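Local coordinates for protein salmonella typhimurium DB7155 bacteriophage DET7 tailspike (Bacteriophage, PDB 2V5I) that probably recognises the O-antigen of the Salmonella host and hydrolyses it, as the trimeric receptor-binding tailspike of bacteriophage Det7, at residues T249-G254 against V281-V286; L328-L333 against T350-A355. One frame throughout, in Å; residues are numbered along the deposited sequence.

Interaction 1 (T249-G254 against V281-V286)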
loop_
_atom_site.group_PDB
_atom_site.type_symbol
_atom_site.label_atom_id
_atom_site.label_comp_id
_atom_site.label_asym_id
_atom_site.label_seq_id
_atom_site.Cartn_x
_atom_site.Cartn_y
_atom_site.Cartn_z
ATOM N N THR A 249 11.792 -4.644 -10.791
ATOM C CA THR A 249 11.023 -5.820 -11.178
ATOM C C THR A 249 11.990 -6.866 -11.701
ATOM O O THR A 249 12.932 -6.541 -12.427
ATOM C CB THR A 249 10.017 -5.466 -12.297
ATOM O OG1 THR A 249 9.073 -4.496 -11.813
ATOM C CG2 THR A 249 9.287 -6.718 -12.820
ATOM N N SER A 250 11.764 -8.135 -11.309
ATOM C CA SER A 250 12.368 -9.310 -11.926
ATOM C C SER A 250 11.313 -10.186 -12.541
ATOM O O SER A 250 10.318 -10.461 -11.919
ATOM C CB SER A 250 13.147 -10.148 -10.891
ATOM O OG SER A 250 13.463 -11.482 -11.326
ATOM N N TRP A 251 11.567 -10.638 -13.767
ATOM C CA TRP A 251 10.656 -11.557 -14.491
ATOM C C TRP A 251 11.423 -12.821 -14.963
ATOM O O TRP A 251 12.538 -12.741 -15.548
ATOM C CB TRP A 251 10.084 -10.873 -15.714
ATOM C CG TRP A 251 9.133 -11.708 -16.578
ATOM C CD1 TRP A 251 7.914 -12.211 -16.260
ATOM C CD2 TRP A 251 9.372 -12.051 -17.937
ATOM N NE1 TRP A 251 7.362 -12.858 -17.346
ATOM C CE2 TRP A 251 8.235 -12.742 -18.400
ATOM C CE3 TRP A 251 10.410 -11.774 -18.817
ATOM C CZ2 TRP A 251 8.137 -13.204 -19.724
ATOM C CZ3 TRP A 251 10.322 -12.229 -20.130
ATOM C CH2 TRP A 251 9.163 -12.911 -20.571
ATOM N N ARG A 252 10.836 -13.972 -14.681
ATOM C CA ARG A 252 11.327 -15.302 -15.085
ATOM C C ARG A 252 12.778 -15.596 -14.673
ATOM O O ARG A 252 13.545 -16.226 -15.391
ATOM C CB ARG A 252 11.127 -15.504 -16.595
ATOM C CG ARG A 252 9.672 -15.723 -16.990
ATOM C CD ARG A 252 9.510 -16.021 -18.474
ATOM N NE ARG A 252 8.083 -16.270 -18.774
ATOM C CZ ARG A 252 7.625 -16.529 -19.988
ATOM N NH1 ARG A 252 8.439 -16.575 -21.013
ATOM N NH2 ARG A 252 6.324 -16.729 -20.177
ATOM N N ALA A 253 13.125 -15.232 -13.447
ATOM C CA ALA A 253 14.430 -15.619 -12.860
ATOM C C ALA A 253 14.500 -17.131 -12.798
ATOM O O ALA A 253 13.581 -17.818 -12.383
ATOM C CB ALA A 253 14.573 -15.043 -11.457
ATOM N N GLY A 254 15.640 -17.652 -13.248
ATOM C CA GLY A 254 15.918 -19.107 -13.137
ATOM C C GLY A 254 16.032 -19.570 -11.716
ATOM O O GLY A 254 15.785 -20.772 -11.454
ATOM N N VAL A 281 8.768 -5.941 -7.409
ATOM C CA VAL A 281 7.837 -6.902 -8.010
ATOM C C VAL A 281 8.617 -8.063 -8.565
ATOM O O VAL A 281 9.613 -7.859 -9.267
ATOM C CB VAL A 281 7.079 -6.242 -9.179
ATOM C CG1 VAL A 281 6.128 -7.247 -9.775
ATOM C CG2 VAL A 281 6.293 -4.994 -8.680
ATOM N N ALA A 282 8.224 -9.308 -8.183
ATOM C CA ALA A 282 8.819 -10.527 -8.800
ATOM C C ALA A 282 7.720 -11.259 -9.531
ATOM O O ALA A 282 6.694 -11.584 -8.942
ATOM C CB ALA A 282 9.479 -11.432 -7.771
ATOM N N LEU A 283 7.953 -11.578 -10.822
ATOM C CA LEU A 283 6.963 -12.220 -11.692
ATOM C C LEU A 283 7.580 -13.526 -12.251
ATOM O O LEU A 283 8.720 -13.525 -12.777
ATOM C CB LEU A 283 6.617 -11.289 -12.867
ATOM C CG LEU A 283 5.987 -9.949 -12.520
ATOM C CD1 LEU A 283 5.746 -9.253 -13.828
ATOM C CD2 LEU A 283 4.769 -10.102 -11.753
ATOM N N SER A 284 6.856 -14.639 -12.096
ATOM C CA SER A 284 7.216 -15.948 -12.650
ATOM C C SER A 284 8.645 -16.435 -12.354
ATOM O O SER A 284 9.262 -16.980 -13.265
ATOM C CB SER A 284 6.988 -15.919 -14.151
ATOM O OG SER A 284 5.601 -15.615 -14.417
ATOM N N PRO A 285 9.167 -16.277 -11.127
ATOM C CA PRO A 285 10.472 -16.933 -10.837
ATOM C C PRO A 285 10.305 -18.448 -10.707
ATOM O O PRO A 285 9.273 -18.928 -10.287
ATOM C CB PRO A 285 10.880 -16.352 -9.485
ATOM C CG PRO A 285 9.577 -16.156 -8.846
ATOM C CD PRO A 285 8.647 -15.617 -9.915
ATOM N N VAL A 286 11.333 -19.156 -11.140
ATOM C CA VAL A 286 11.381 -20.623 -11.013
ATOM C C VAL A 286 11.412 -21.071 -9.543
ATOM O O VAL A 286 10.784 -22.084 -9.173
ATOM C CB VAL A 286 12.510 -21.213 -11.874
ATOM C CG1 VAL A 286 12.639 -22.716 -11.631
ATOM C CG2 VAL A 286 12.310 -20.919 -13.325
HETATM O O HOH W 1 11.477 -13.554 -11.445
HETATM O O HOH W 2 5.609 -15.150 -17.240
#

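Interaction 2 (L328-L333 against T350-A355)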
loop_
_atom_site.group_PDB
_atom_site.type_symbol
_atom_site.label_atom_id
_atom_site.label_comp_id
_atom_site.label_asym_id
_atom_site.label_seq_id
_atom_site.Cartn_x
_atom_site.Cartn_y
_atom_site.Cartn_z
ATOM N N LEU A 328 5.329 -7.203 -4.270
ATOM C CA LEU A 328 4.314 -7.965 -5.026
ATOM C C LEU A 328 4.983 -9.148 -5.712
ATOM O O LEU A 328 6.077 -8.991 -6.269
ATOM C CB LEU A 328 3.662 -7.091 -6.099
ATOM C CG LEU A 328 2.732 -7.750 -7.144
ATOM C CD1 LEU A 328 1.517 -8.311 -6.505
ATOM C CD2 LEU A 328 2.375 -6.754 -8.271
ATOM N N VAL A 329 4.381 -10.335 -5.565
ATOM C CA VAL A 329 4.869 -11.523 -6.260
ATOM C C VAL A 329 3.690 -12.191 -6.983
ATOM O O VAL A 329 2.632 -12.346 -6.396
ATOM C CB VAL A 329 5.514 -12.542 -5.299
ATOM C CG1 VAL A 329 5.997 -13.787 -6.051
ATOM C CG2 VAL A 329 6.690 -11.927 -4.466
ATOM N N MET A 330 3.933 -12.639 -8.224
ATOM C CA MET A 330 2.926 -13.434 -8.929
ATOM C C MET A 330 3.558 -14.548 -9.749
ATOM O O MET A 330 4.656 -14.390 -10.298
ATOM C CB MET A 330 2.137 -12.517 -9.876
ATOM C CG MET A 330 1.361 -11.452 -9.167
ATOM S SD MET A 330 0.334 -10.483 -10.312
ATOM C CE MET A 330 -0.730 -11.786 -10.924
ATOM N N ASN A 331 2.877 -15.698 -9.739
ATOM C CA ASN A 331 3.213 -16.853 -10.580
ATOM C C ASN A 331 4.568 -17.509 -10.291
ATOM O O ASN A 331 5.158 -18.102 -11.167
ATOM C CB ASN A 331 3.072 -16.522 -12.066
ATOM C CG ASN A 331 2.941 -17.752 -12.918
ATOM O OD1 ASN A 331 2.252 -18.729 -12.525
ATOM N ND2 ASN A 331 3.521 -17.710 -14.136
ATOM N N SER A 332 5.020 -17.495 -9.049
ATOM C CA SER A 332 6.244 -18.222 -8.665
ATOM C C SER A 332 5.998 -19.727 -8.723
ATOM O O SER A 332 4.911 -20.204 -8.482
ATOM C CB SER A 332 6.743 -17.814 -7.271
ATOM O OG SER A 332 5.719 -18.030 -6.312
ATOM N N LEU A 333 7.004 -20.467 -9.148
ATOM C CA LEU A 333 6.918 -21.931 -9.135
ATOM C C LEU A 333 7.338 -22.530 -7.795
ATOM O O LEU A 333 6.866 -23.636 -7.451
ATOM C CB LEU A 333 7.683 -22.500 -10.322
ATOM C CG LEU A 333 7.563 -23.997 -10.561
ATOM C CD1 LEU A 333 6.161 -24.453 -10.847
ATOM C CD2 LEU A 333 8.468 -24.413 -11.725
ATOM N N THR A 350 1.842 -8.449 -1.124
ATOM C CA THR A 350 0.788 -8.989 -1.995
ATOM C C THR A 350 1.397 -10.147 -2.803
ATOM O O THR A 350 2.311 -9.956 -3.621
ATOM C CB THR A 350 0.238 -7.888 -2.944
ATOM O OG1 THR A 350 -0.281 -6.785 -2.140
ATOM C CG2 THR A 350 -0.858 -8.481 -3.845
ATOM N N VAL A 351 0.959 -11.374 -2.509
ATOM C CA VAL A 351 1.360 -12.555 -3.254
ATOM C C VAL A 351 0.075 -13.115 -3.874
ATOM O O VAL A 351 -0.871 -13.438 -3.152
ATOM C CB VAL A 351 2.035 -13.596 -2.326
ATOM C CG1 VAL A 351 2.416 -14.809 -3.127
ATOM C CG2 VAL A 351 3.262 -13.021 -1.666
ATOM N N GLN A 352 0.042 -13.265 -5.188
ATOM C CA GLN A 352 -1.198 -13.685 -5.833
ATOM C C GLN A 352 -0.905 -14.607 -7.004
ATOM O O GLN A 352 0.014 -14.361 -7.782
ATOM C CB GLN A 352 -2.106 -12.510 -6.183
ATOM C CG GLN A 352 -1.569 -11.480 -7.009
ATOM C CD GLN A 352 -2.327 -10.084 -7.009
ATOM O OE1 GLN A 352 -3.236 -9.717 -6.183
ATOM N NE2 GLN A 352 -1.919 -9.312 -7.962
ATOM N N ASP A 353 -1.646 -15.714 -7.074
ATOM C CA ASP A 353 -1.627 -16.599 -8.287
ATOM C C ASP A 353 -0.268 -17.232 -8.454
ATOM O O ASP A 353 0.309 -17.154 -9.556
ATOM C CB ASP A 353 -2.055 -15.826 -9.563
ATOM C CG ASP A 353 -2.532 -16.749 -10.713
ATOM O OD1 ASP A 353 -2.863 -17.914 -10.466
ATOM O OD2 ASP A 353 -2.608 -16.257 -11.854
ATOM N N CYS A 354 0.213 -17.869 -7.382
ATOM C CA CYS A 354 1.513 -18.589 -7.388
ATOM C C CYS A 354 1.274 -20.077 -7.547
ATOM O O CYS A 354 0.298 -20.652 -7.026
ATOM C CB CYS A 354 2.381 -18.334 -6.165
ATOM S SG CYS A 354 3.018 -16.611 -6.122
ATOM N N ALA A 355 2.088 -20.708 -8.400
ATOM C CA ALA A 355 1.961 -22.148 -8.619
ATOM C C ALA A 355 2.284 -23.001 -7.402
ATOM O O ALA A 355 1.662 -24.040 -7.203
ATOM C CB ALA A 355 2.826 -22.585 -9.785
#

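Interaction 1 (T249-G254 against V281-V286)
The indole of Trp-251 meets Leu-283 at its edge: CB of the leucine lies in the ring plane, 3.7 Å from CD1. One face of the indole carries the side chain of the next residue, with Arg-252 CD 3.4 Å above the plane and offset toward the rim, and the guanidinium in turn has Trp-251 CZ2 over one of its own faces. CG of Arg-252 stands anti to its carbonyl carbon (chi1 -73°), which sets it against Ser-284 CB at 3.9 Å, and the extended chain from there to NE carries CD and the guanidinium along the indole. A water then joins the three polar ends, accepting from Trp-251 NE1 and Arg-252 NE and bonding to Ser-284 OG at 2.9 Å. Outside the pair, Arg-252 NH1 reaches Tyr-224 OH, and Ser-284 OG reaches Asn-331 ND2.

Residues 249-254 and 281-286 lie on successive rungs of a right-handed parallel beta-helix, the fold of the P22 tailspike family, stacked in register through Leu-283 N to Ser-250 O at 2.8 Å and its neighbours. Arg-252 and Ser-284 both have positive phi, turning each chain out of its strand at the same level. Past that bend Val-286 N donates almost straight (179°) to Ala-253 O. A second water bridges the two chains at the turn, accepting from Ala-253 N, donating to Leu-283 O and bonding to Ser-250 OG.

Interaction 2 (L328-L333 against T350-A355)
Strands 328-330 and 350-352 run parallel, 7° between their directions and their axes 4.7 Å apart at closest, with Val-329 N to Thr-350 O (2.9 Å) and Gln-352 N to Val-329 O (3.0 Å) holding them in step. On the face that bears Leu-328, Met-330, Thr-350 and Gln-352, the methionine side chain crosses that of the glutamine at a slant, CG against CG at 3.6 Å. With chi1 at 56°, Gln-352 CG sits between its own backbone N and carbonyl carbon, and the extended remainder carries the amide toward Met-330. There Gln-352 NE2 points a weak but nearly straight hydrogen bond (173°) at Met-330 SD, 3.5 Å away. The same NE2 lies near Leu-328 CD1, a methyl that also packs on Thr-350 CG2 at 3.6 Å. Val-329 and Val-351 pair on the reverse face.

Asn-331 and Asp-353, both with positive phi, bend the chains out of the strands. Beyond them Ser-332 OG lies 3.1 Å from Cys-354 SG, and Ala-355 N makes a weak, bent bond to Ser-332 O. The aspartate's OD1 is salt-bridged to Lys-403.

The pair belongs to the parallel beta-helix. Strand 323-330 lies between strands 280-283 and 345-352, and strand 371-374 follows on the far side of 345-352; Leu-323 and Tyr-345 of the second subunit pack against the Met-330 and Gln-352 face.

Coming from the N terminus, the chain lays down 249-254, makes one turn, and returns at 281-286, where interaction 1 closes. Roughly forty residues later it reaches 328-333, and a shorter excursion brings it back to 350-355 to close interaction 2. The two closures therefore follow in series, neither enclosing nor crossing the other. Their middle strands are themselves neighbours: Ala-282 N to Leu-328 O and Ser-284 N to Met-330 O, each 2.9 Å, are probable hydrogen bonds. Four consecutive rungs are thus tied along the parallel beta-helix, the centres of the two interactions about 10 Å apart, and Pro-285 against Ser-332 continues the stacking through the turns. Both contacts also touch the second subunit.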